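Local coordinates for protein-tyrosine-phosphatase (Vibrio vulnificus, PDB 7DHE) that probably removes phosphate from phosphotyrosine residues of proteins by hydrolysis, as other low molecular weight tyrosine phosphatases do, at residues Phe5-Val10 and Asn32-Ser37; Leu9-Gly14 and Asp84-Met89; Ile16-Thr21 and Lys118-Pro123. All coordinates share one frame; numbering follows the deposited sequence.

Contact 1 (Phe5-Val10 and Asn32-Ser37); sequences FNKILV and NKTVAS
The beta-alpha-beta unit that opens this phosphatase fold brings strands 7-12 and 34-39 together as parallel neighbours, with K7 beside T34, I8 beside V35, L9 beside A36 and V10 beside S37. Backbone bonds zip the pair: I8 donates its N to T34 O (2.8 Å) and accepts A36 N at its own O (2.9 Å), and V10 N continues to A36 O. N6 O takes two donors, T34 N (2.9 Å) and, from above the carbonyl plane, the T34 hydroxyl OG1 (3.3 Å). The hydroxyl reaches back because OG1 lies between the backbone N and carbonyl carbon (chi1 61°). I8, V10, V35 and S37 share the face that helix 18-29 covers; there V10 CG2 meets V35 CG1 at 4.0 Å, branched valines filling the layer against the helix. K7, T34, L9 and A36 lie on the other face, where A36 CB meets L9 CD1 at 4.0 Å and both residues touch Y83, a close fit for a small alanine. At the more exposed start of the pair the bent chain of K33 runs past I8 CD1, and NZ donates to F5 O (3.0 Å). The contact thus combines backbone bonds and hydrocarbon with a lysine bond at its exposed start, while E23 and N15 satisfy the buried S37 hydroxyl.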
loop_
_atom_site.group_PDB
_atom_site.type_symbol
_atom_site.label_atom_id
_atom_site.label_comp_id
_atom_site.label_asym_id
_atom_site.label_seq_id
_atom_site.Cartn_x
_atom_site.Cartn_y
_atom_site.Cartn_z
ATOM N N PHE A 5 7.326 12.814 -9.216
ATOM C CA PHE A 5 6.820 12.073 -8.056
ATOM C C PHE A 5 7.955 11.259 -7.544
ATOM O O PHE A 5 8.337 10.285 -8.185
ATOM C CB PHE A 5 5.630 11.159 -8.402
ATOM C CG PHE A 5 4.424 11.866 -8.953
ATOM C CD1 PHE A 5 3.467 12.402 -8.106
ATOM C CD2 PHE A 5 4.227 11.968 -10.319
ATOM C CE1 PHE A 5 2.337 13.047 -8.617
ATOM C CE2 PHE A 5 3.131 12.649 -10.821
ATOM C CZ PHE A 5 2.175 13.157 -9.968
ATOM N N ASN A 6 8.505 11.649 -6.403
ATOM C CA ASN A 6 9.646 10.958 -5.801
ATOM C C ASN A 6 9.294 10.214 -4.561
ATOM O O ASN A 6 9.925 9.181 -4.296
ATOM C CB ASN A 6 10.789 11.923 -5.493
ATOM C CG ASN A 6 11.360 12.571 -6.695
ATOM O OD1 ASN A 6 11.551 11.929 -7.747
ATOM N ND2 ASN A 6 11.635 13.855 -6.549
ATOM N N LYS A 7 8.341 10.756 -3.765
ATOM C CA LYS A 7 7.895 10.134 -2.520
ATOM C C LYS A 7 6.475 9.602 -2.706
ATOM O O LYS A 7 5.555 10.354 -3.021
ATOM C CB LYS A 7 7.981 11.122 -1.367
ATOM C CG LYS A 7 9.392 11.565 -1.045
ATOM C CD LYS A 7 9.480 12.347 0.261
ATOM C CE LYS A 7 9.321 11.505 1.509
ATOM N NZ LYS A 7 9.216 12.327 2.748
ATOM N N ILE A 8 6.331 8.292 -2.588
ATOM C CA ILE A 8 5.065 7.591 -2.813
ATOM C C ILE A 8 4.579 6.923 -1.530
ATOM O O ILE A 8 5.349 6.177 -0.877
ATOM C CB ILE A 8 5.191 6.569 -3.968
ATOM C CG1 ILE A 8 5.744 7.235 -5.253
ATOM C CG2 ILE A 8 3.843 5.822 -4.211
ATOM C CD1 ILE A 8 6.403 6.294 -6.233
ATOM N N LEU A 9 3.287 7.155 -1.202
ATOM C CA LEU A 9 2.670 6.574 -0.016
ATOM C C LEU A 9 1.586 5.615 -0.410
ATOM O O LEU A 9 0.597 6.024 -1.026
ATOM C CB LEU A 9 2.100 7.659 0.907
ATOM C CG LEU A 9 1.592 7.172 2.265
ATOM C CD1 LEU A 9 2.767 6.688 3.172
ATOM C CD2 LEU A 9 0.780 8.258 2.912
ATOM N N VAL A 10 1.777 4.336 -0.058
ATOM C CA VAL A 10 0.822 3.282 -0.372
ATOM C C VAL A 10 -0.098 3.140 0.837
ATOM O O VAL A 10 0.382 3.003 1.944
ATOM C CB VAL A 10 1.535 1.967 -0.736
ATOM C CG1 VAL A 10 0.512 0.894 -1.084
ATOM C CG2 VAL A 10 2.499 2.170 -1.884
ATOM N N ASN A 32 15.133 4.381 -7.165
ATOM C CA ASN A 32 15.547 5.763 -7.020
ATOM C C ASN A 32 14.408 6.637 -6.430
ATOM O O ASN A 32 14.495 7.874 -6.447
ATOM C CB ASN A 32 16.058 6.310 -8.370
ATOM C CG ASN A 32 17.396 5.747 -8.859
ATOM O OD1 ASN A 32 18.157 5.068 -8.140
ATOM N ND2 ASN A 32 17.714 6.028 -10.115
ATOM N N LYS A 33 13.346 6.002 -5.924
ATOM C CA LYS A 33 12.210 6.695 -5.306
ATOM C C LYS A 33 12.083 6.252 -3.849
ATOM O O LYS A 33 12.681 5.244 -3.458
ATOM C CB LYS A 33 10.897 6.411 -6.053
ATOM C CG LYS A 33 10.977 6.664 -7.537
ATOM C CD LYS A 33 9.710 7.305 -8.100
ATOM C CE LYS A 33 9.944 7.870 -9.497
ATOM N NZ LYS A 33 10.789 9.100 -9.479
ATOM N N THR A 34 11.317 7.011 -3.050
ATOM C CA THR A 34 11.088 6.679 -1.648
ATOM C C THR A 34 9.652 6.250 -1.553
ATOM O O THR A 34 8.739 7.009 -1.900
ATOM C CB THR A 34 11.445 7.837 -0.725
ATOM O OG1 THR A 34 10.597 8.900 -1.091
ATOM C CG2 THR A 34 12.857 8.303 -0.923
ATOM N N VAL A 35 9.451 5.007 -1.137
ATOM C CA VAL A 35 8.111 4.453 -1.057
ATOM C C VAL A 35 7.887 4.071 0.381
ATOM O O VAL A 35 8.746 3.440 0.979
ATOM C CB VAL A 35 7.878 3.255 -2.027
ATOM C CG1 VAL A 35 6.395 2.909 -2.096
ATOM C CG2 VAL A 35 8.426 3.548 -3.423
ATOM N N ALA A 36 6.758 4.476 0.940
ATOM C CA ALA A 36 6.355 4.125 2.292
ATOM C C ALA A 36 4.901 3.715 2.223
ATOM O O ALA A 36 4.299 3.719 1.131
ATOM C CB ALA A 36 6.535 5.307 3.234
ATOM N N SER A 37 4.328 3.357 3.376
ATOM C CA SER A 37 2.936 2.958 3.452
ATOM C C SER A 37 2.324 3.315 4.792
ATOM O O SER A 37 3.040 3.482 5.775
ATOM C CB SER A 37 2.789 1.472 3.149
ATOM O OG SER A 37 3.493 0.670 4.080
#

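Contact 2 (Leu9-Gly14 and Asp84-Met89); sequences LVVCVG and DLILVM. With B85 (benzylphosphonic acid), chain E.
Strand 7-12 runs straight into the phosphate-binding loop, the C(X)5R P-loop that starts at C12, and this contact pairs that strand with 85-88, L9 lying beside I86, V10 beside L87 and V11 beside V88. The ladder is parallel: L9 N binds L85 O (2.8 Å), L87 N binds L9 O and V11 N binds L87 O (2.8 Å). It fades at M89 N, whose bond to V11 O is weak, just where the loop departs. V11 lays its CG2 branch, beside the backbone N, against I86 CG2 at 3.7 Å. M89 suits the other face because its flexible chain doubles back at chi2 (-68°), setting CG 3.9 Å from C12 CB and CE 3.6 Å from V10 CG1, so one methionine side chain touches both V10 and the CB of C12, the predicted nucleophile. Beyond C12, V13 N and G14 N each make a weak bond of 3.4 Å to O11 of benzylphosphonic acid. Around the pair, I86 and V88 rest on helix 93-100, L85 and L87 lean on M109 of strand 108-110, and V10 and M89 meet helix 18-29, so this central seam of the sheet is enclosed on both faces.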
loop_
_atom_site.group_PDB
_atom_site.type_symbol
_atom_site.label_atom_id
_atom_site.label_comp_id
_atom_site.label_asym_id
_atom_site.label_seq_id
_atom_site.Cartn_x
_atom_site.Cartn_y
_atom_site.Cartn_z
ATOM N N LEU A 9 3.287 7.155 -1.202
ATOM C CA LEU A 9 2.670 6.574 -0.016
ATOM C C LEU A 9 1.586 5.615 -0.410
ATOM O O LEU A 9 0.597 6.024 -1.026
ATOM C CB LEU A 9 2.100 7.659 0.907
ATOM C CG LEU A 9 1.592 7.172 2.265
ATOM C CD1 LEU A 9 2.767 6.688 3.172
ATOM C CD2 LEU A 9 0.780 8.258 2.912
ATOM N N VAL A 10 1.777 4.336 -0.058
ATOM C CA VAL A 10 0.822 3.282 -0.372
ATOM C C VAL A 10 -0.098 3.140 0.837
ATOM O O VAL A 10 0.382 3.003 1.944
ATOM C CB VAL A 10 1.535 1.967 -0.736
ATOM C CG1 VAL A 10 0.512 0.894 -1.084
ATOM C CG2 VAL A 10 2.499 2.170 -1.884
ATOM N N VAL A 11 -1.421 3.206 0.628
ATOM C CA VAL A 11 -2.386 3.252 1.720
ATOM C C VAL A 11 -3.417 2.145 1.623
ATOM O O VAL A 11 -3.959 1.897 0.544
ATOM C CB VAL A 11 -3.069 4.673 1.766
ATOM C CG1 VAL A 11 -4.217 4.733 2.770
ATOM C CG2 VAL A 11 -2.050 5.786 2.034
ATOM N N CYS A 12 -3.673 1.483 2.770
ATOM C CA CYS A 12 -4.742 0.532 3.001
ATOM C C CYS A 12 -5.328 0.776 4.383
ATOM O O CYS A 12 -5.262 1.919 4.841
ATOM C CB CYS A 12 -4.351 -0.918 2.750
ATOM S SG CYS A 12 -3.332 -1.676 4.042
ATOM N N VAL A 13 -5.961 -0.208 5.031
ATOM C CA VAL A 13 -6.607 0.129 6.290
ATOM C C VAL A 13 -5.769 -0.291 7.528
ATOM O O VAL A 13 -5.690 0.510 8.468
ATOM C CB VAL A 13 -8.107 -0.245 6.418
ATOM C CG1 VAL A 13 -8.738 -0.782 5.136
ATOM C CG2 VAL A 13 -8.460 -1.020 7.684
ATOM N N GLY A 14 -5.144 -1.466 7.520
ATOM C CA GLY A 14 -4.369 -1.834 8.687
ATOM C C GLY A 14 -2.887 -1.607 8.563
ATOM O O GLY A 14 -2.184 -1.612 9.579
ATOM N N ASP A 84 4.445 12.834 -2.481
ATOM C CA ASP A 84 4.056 13.420 -3.758
ATOM C C ASP A 84 2.860 12.693 -4.372
ATOM O O ASP A 84 2.058 13.293 -5.070
ATOM C CB ASP A 84 5.257 13.408 -4.725
ATOM C CG ASP A 84 6.512 14.063 -4.183
ATOM O OD1 ASP A 84 6.423 15.228 -3.708
ATOM O OD2 ASP A 84 7.579 13.417 -4.235
ATOM N N LEU A 85 2.761 11.405 -4.135
ATOM C CA LEU A 85 1.708 10.572 -4.700
ATOM C C LEU A 85 1.216 9.592 -3.636
ATOM O O LEU A 85 2.028 8.985 -2.930
ATOM C CB LEU A 85 2.275 9.792 -5.913
ATOM C CG LEU A 85 1.330 8.831 -6.629
ATOM C CD1 LEU A 85 0.134 9.573 -7.230
ATOM C CD2 LEU A 85 2.068 8.027 -7.665
ATOM N N ILE A 86 -0.124 9.448 -3.541
ATOM C CA ILE A 86 -0.785 8.566 -2.588
ATOM C C ILE A 86 -1.597 7.571 -3.364
ATOM O O ILE A 86 -2.397 7.969 -4.221
ATOM C CB ILE A 86 -1.633 9.332 -1.546
ATOM C CG1 ILE A 86 -0.751 10.346 -0.796
ATOM C CG2 ILE A 86 -2.310 8.339 -0.566
ATOM C CD1 ILE A 86 -1.442 11.546 -0.263
ATOM N N LEU A 87 -1.367 6.264 -3.088
ATOM C CA LEU A 87 -2.021 5.180 -3.802
ATOM C C LEU A 87 -2.787 4.315 -2.855
ATOM O O LEU A 87 -2.176 3.638 -2.017
ATOM C CB LEU A 87 -0.992 4.350 -4.592
ATOM C CG LEU A 87 -0.140 5.087 -5.616
ATOM C CD1 LEU A 87 0.855 4.140 -6.255
ATOM C CD2 LEU A 87 -1.026 5.783 -6.681
ATOM N N VAL A 88 -4.139 4.353 -2.978
ATOM C CA VAL A 88 -5.068 3.585 -2.129
ATOM C C VAL A 88 -5.353 2.224 -2.749
ATOM O O VAL A 88 -5.311 2.087 -3.963
ATOM C CB VAL A 88 -6.361 4.360 -1.739
ATOM C CG1 VAL A 88 -6.028 5.634 -0.981
ATOM C CG2 VAL A 88 -7.223 4.685 -2.960
ATOM N N MET A 89 -5.612 1.212 -1.915
ATOM C CA MET A 89 -5.826 -0.158 -2.380
ATOM C C MET A 89 -7.218 -0.386 -2.881
ATOM O O MET A 89 -7.407 -1.223 -3.755
ATOM C CB MET A 89 -5.458 -1.170 -1.286
ATOM C CG MET A 89 -3.969 -1.349 -1.098
ATOM S SD MET A 89 -3.241 -2.142 -2.540
ATOM C CE MET A 89 -1.520 -1.885 -2.237
HETATM C C1 B85 E . -5.670 -5.071 8.655
HETATM C C2 B85 E . -6.459 -4.598 9.695
HETATM C C3 B85 E . -7.829 -4.526 9.552
HETATM C C4 B85 E . -8.413 -4.917 8.366
HETATM C C5 B85 E . -7.623 -5.372 7.318
HETATM C C6 B85 E . -6.241 -5.459 7.450
HETATM C C7 B85 E . -5.381 -5.926 6.299
HETATM P P8 B85 E . -4.859 -4.600 5.208
HETATM O O9 B85 E . -4.379 -5.219 3.875
HETATM O O10 B85 E . -3.608 -3.981 5.880
HETATM O O11 B85 E . -5.959 -3.588 5.053
#

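Contact 3 (Ile16-Thr21 and Lys118-Pro123); sequences ICRSPT and KDIPDP. With B85 (benzylphosphonic acid), chain E.
R18 meets I120, D122 and P123 where the end of the P-loop and the start of helix 18-29 face the loop that carries the predicted proton donor, D122. The dense part is built round the R18 guanidinium. NH1 donates to I120 O (2.8 Å, 157° at the hydrogen), the oxygen lying in the guanidinium plane, and E90 adds a salt bridge to the same nitrogen. At another part of the edge sits benzylphosphonic acid: NE reaches O9 at 2.9 Å and NH2 reaches O11 at 2.8 Å, while the backbone N of R18 also donates to O9. A bend at chi3 (-69°) turns the long chain to present these N-H groups to the phosphonate. D122 lies over one face instead, its CB 3.7 Å above the guanidinium centre and its carboxylate stacked only 14° from parallel. D122 OD1 is thus well out of the guanidinium plane and no N-H of R18 points at it; the opposite charges are near without forming a salt bridge, and OD1 accepts instead from Y124 N. Hydrocarbon packs along the arginine chain: I120 CG2 is 4.0 Å from R18 CD, P123 CD is 3.8 Å from R18 CG, and P123 CG is 4.0 Å from C17 CB, the compact proline ring offering carbons to both C17 and R18. C17 sits at the N-cap position; separately, its backbone O accepts the T21 hydroxyl OG1 (2.8 Å) in the first turn. The other side is looser: D122 is partly exposed, and P121 points its CB away from R18 and stays exposed although L137 of helix 128-148 touches it. That helix also packs F131 against both C17 and P123; the R18 side chain touches C12 of strand 7-12, and I120 is bonded through its backbone to M89, just past strand 85-88.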
loop_
_atom_site.group_PDB
_atom_site.type_symbol
_atom_site.label_atom_id
_atom_site.label_comp_id
_atom_site.label_asym_id
_atom_site.label_seq_id
_atom_site.Cartn_x
_atom_site.Cartn_y
_atom_site.Cartn_z
ATOM N N ILE A 16 -0.726 -3.742 7.321
ATOM C CA ILE A 16 -0.050 -4.990 7.677
ATOM C C ILE A 16 -0.046 -5.985 6.502
ATOM O O ILE A 16 0.775 -6.901 6.487
ATOM C CB ILE A 16 -0.607 -5.630 9.000
ATOM C CG1 ILE A 16 -2.161 -5.833 8.919
ATOM C CG2 ILE A 16 -0.202 -4.796 10.214
ATOM C CD1 ILE A 16 -2.718 -6.751 9.841
ATOM N N CYS A 17 -0.974 -5.835 5.552
ATOM C CA CYS A 17 -1.077 -6.765 4.427
ATOM C C CYS A 17 -0.786 -6.118 3.067
ATOM O O CYS A 17 0.324 -6.222 2.539
ATOM C CB CYS A 17 -2.420 -7.497 4.416
ATOM S SG CYS A 17 -2.622 -8.690 5.742
ATOM N N ARG A 18 -1.796 -5.491 2.497
ATOM C CA ARG A 18 -1.680 -4.964 1.149
ATOM C C ARG A 18 -0.694 -3.813 1.014
ATOM O O ARG A 18 0.181 -3.867 0.146
ATOM C CB ARG A 18 -3.065 -4.591 0.599
ATOM C CG ARG A 18 -4.034 -5.791 0.470
ATOM C CD ARG A 18 -5.429 -5.296 0.267
ATOM N NE ARG A 18 -5.908 -4.663 1.473
ATOM C CZ ARG A 18 -7.060 -4.025 1.570
ATOM N NH1 ARG A 18 -7.871 -3.948 0.529
ATOM N NH2 ARG A 18 -7.416 -3.464 2.713
ATOM N N SER A 19 -0.850 -2.778 1.840
ATOM C CA SER A 19 -0.027 -1.588 1.713
ATOM C C SER A 19 1.471 -1.846 1.969
ATOM O O SER A 19 2.279 -1.372 1.153
ATOM C CB SER A 19 -0.567 -0.431 2.545
ATOM O OG SER A 19 -0.744 -0.732 3.917
ATOM N N PRO A 20 1.918 -2.634 2.979
ATOM C CA PRO A 20 3.352 -2.920 3.042
ATOM C C PRO A 20 3.841 -3.709 1.806
ATOM O O PRO A 20 4.970 -3.483 1.340
ATOM C CB PRO A 20 3.503 -3.705 4.337
ATOM C CG PRO A 20 2.180 -4.175 4.670
ATOM C CD PRO A 20 1.204 -3.234 4.123
ATOM N N THR A 21 2.996 -4.615 1.250
ATOM C CA THR A 21 3.382 -5.395 0.092
ATOM C C THR A 21 3.572 -4.461 -1.085
ATOM O O THR A 21 4.616 -4.526 -1.766
ATOM C CB THR A 21 2.356 -6.471 -0.203
ATOM O OG1 THR A 21 2.251 -7.367 0.901
ATOM C CG2 THR A 21 2.702 -7.264 -1.470
ATOM N N LYS A 118 -8.729 -1.510 -10.780
ATOM C CA LYS A 118 -9.110 -2.644 -9.934
ATOM C C LYS A 118 -8.856 -2.387 -8.466
ATOM O O LYS A 118 -7.788 -1.873 -8.107
ATOM C CB LYS A 118 -8.325 -3.916 -10.337
ATOM C CG LYS A 118 -8.834 -4.671 -11.546
ATOM C CD LYS A 118 -7.884 -5.858 -11.854
ATOM C CE LYS A 118 -7.958 -6.463 -13.260
ATOM N NZ LYS A 118 -6.775 -7.331 -13.598
ATOM N N ASP A 119 -9.803 -2.804 -7.615
ATOM C CA ASP A 119 -9.604 -2.772 -6.165
ATOM C C ASP A 119 -8.774 -4.025 -5.834
ATOM O O ASP A 119 -8.889 -5.051 -6.514
ATOM C CB ASP A 119 -10.933 -2.824 -5.395
ATOM C CG ASP A 119 -11.671 -1.512 -5.242
ATOM O OD1 ASP A 119 -11.156 -0.476 -5.715
ATOM O OD2 ASP A 119 -12.773 -1.519 -4.650
ATOM N N ILE A 120 -7.928 -3.928 -4.818
ATOM C CA ILE A 120 -7.123 -5.045 -4.378
ATOM C C ILE A 120 -7.728 -5.587 -3.088
ATOM O O ILE A 120 -7.788 -4.871 -2.089
ATOM C CB ILE A 120 -5.628 -4.680 -4.309
ATOM C CG1 ILE A 120 -5.137 -4.436 -5.751
ATOM C CG2 ILE A 120 -4.857 -5.833 -3.634
ATOM C CD1 ILE A 120 -3.882 -3.838 -5.918
ATOM N N PRO A 121 -8.252 -6.821 -3.119
ATOM C CA PRO A 121 -8.961 -7.344 -1.945
ATOM C C PRO A 121 -8.089 -7.652 -0.742
ATOM O O PRO A 121 -6.971 -8.109 -0.882
ATOM C CB PRO A 121 -9.616 -8.610 -2.493
ATOM C CG PRO A 121 -8.618 -9.082 -3.555
ATOM C CD PRO A 121 -8.235 -7.797 -4.226
ATOM N N ASP A 122 -8.631 -7.419 0.420
ATOM C CA ASP A 122 -7.975 -7.697 1.677
ATOM C C ASP A 122 -7.840 -9.215 1.927
ATOM O O ASP A 122 -8.853 -9.917 2.035
ATOM C CB ASP A 122 -8.775 -7.044 2.798
ATOM C CG ASP A 122 -8.141 -7.135 4.143
ATOM O OD1 ASP A 122 -6.960 -7.559 4.218
ATOM O OD2 ASP A 122 -8.826 -6.804 5.134
ATOM N N PRO A 123 -6.601 -9.722 2.092
ATOM C CA PRO A 123 -6.440 -11.156 2.395
ATOM C C PRO A 123 -6.430 -11.496 3.902
ATOM O O PRO A 123 -6.321 -12.665 4.277
ATOM C CB PRO A 123 -5.069 -11.447 1.815
ATOM C CG PRO A 123 -4.302 -10.169 2.027
ATOM C CD PRO A 123 -5.291 -9.037 1.971
HETATM C C1 B85 E . -5.670 -5.071 8.655
HETATM C C2 B85 E . -6.459 -4.598 9.695
HETATM C C3 B85 E . -7.829 -4.526 9.552
HETATM C C4 B85 E . -8.413 -4.917 8.366
HETATM C C5 B85 E . -7.623 -5.372 7.318
HETATM C C6 B85 E . -6.241 -5.459 7.450
HETATM C C7 B85 E . -5.381 -5.926 6.299
HETATM P P8 B85 E . -4.859 -4.600 5.208
HETATM O O9 B85 E . -4.379 -5.219 3.875
HETATM O O10 B85 E . -3.608 -3.981 5.880
HETATM O O11 B85 E . -5.959 -3.588 5.053
#

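In the fold
Contacts 1 and 2 share L9 and V10 of strand 7-12, which is flanked by 34-39 in one and 85-88 in the other; their centres lie about 10 Å apart, and D84 ties their starts together through bonds with N6 and K7. Contact 3 is centred about 10 Å from contact 2 but about 17 Å from contact 1, which it meets where S19 packs against V10 and S37. M89 O and I120 N, 3.0 Å apart, probably hydrogen-bond contact 2 to contact 3, and both touch the benzylphosphonic acid. Of the predicted catalytic residues, C12 in contact 2 and R18 in contact 3 bound the same short loop, and D122 comes from a loop about a hundred residues later.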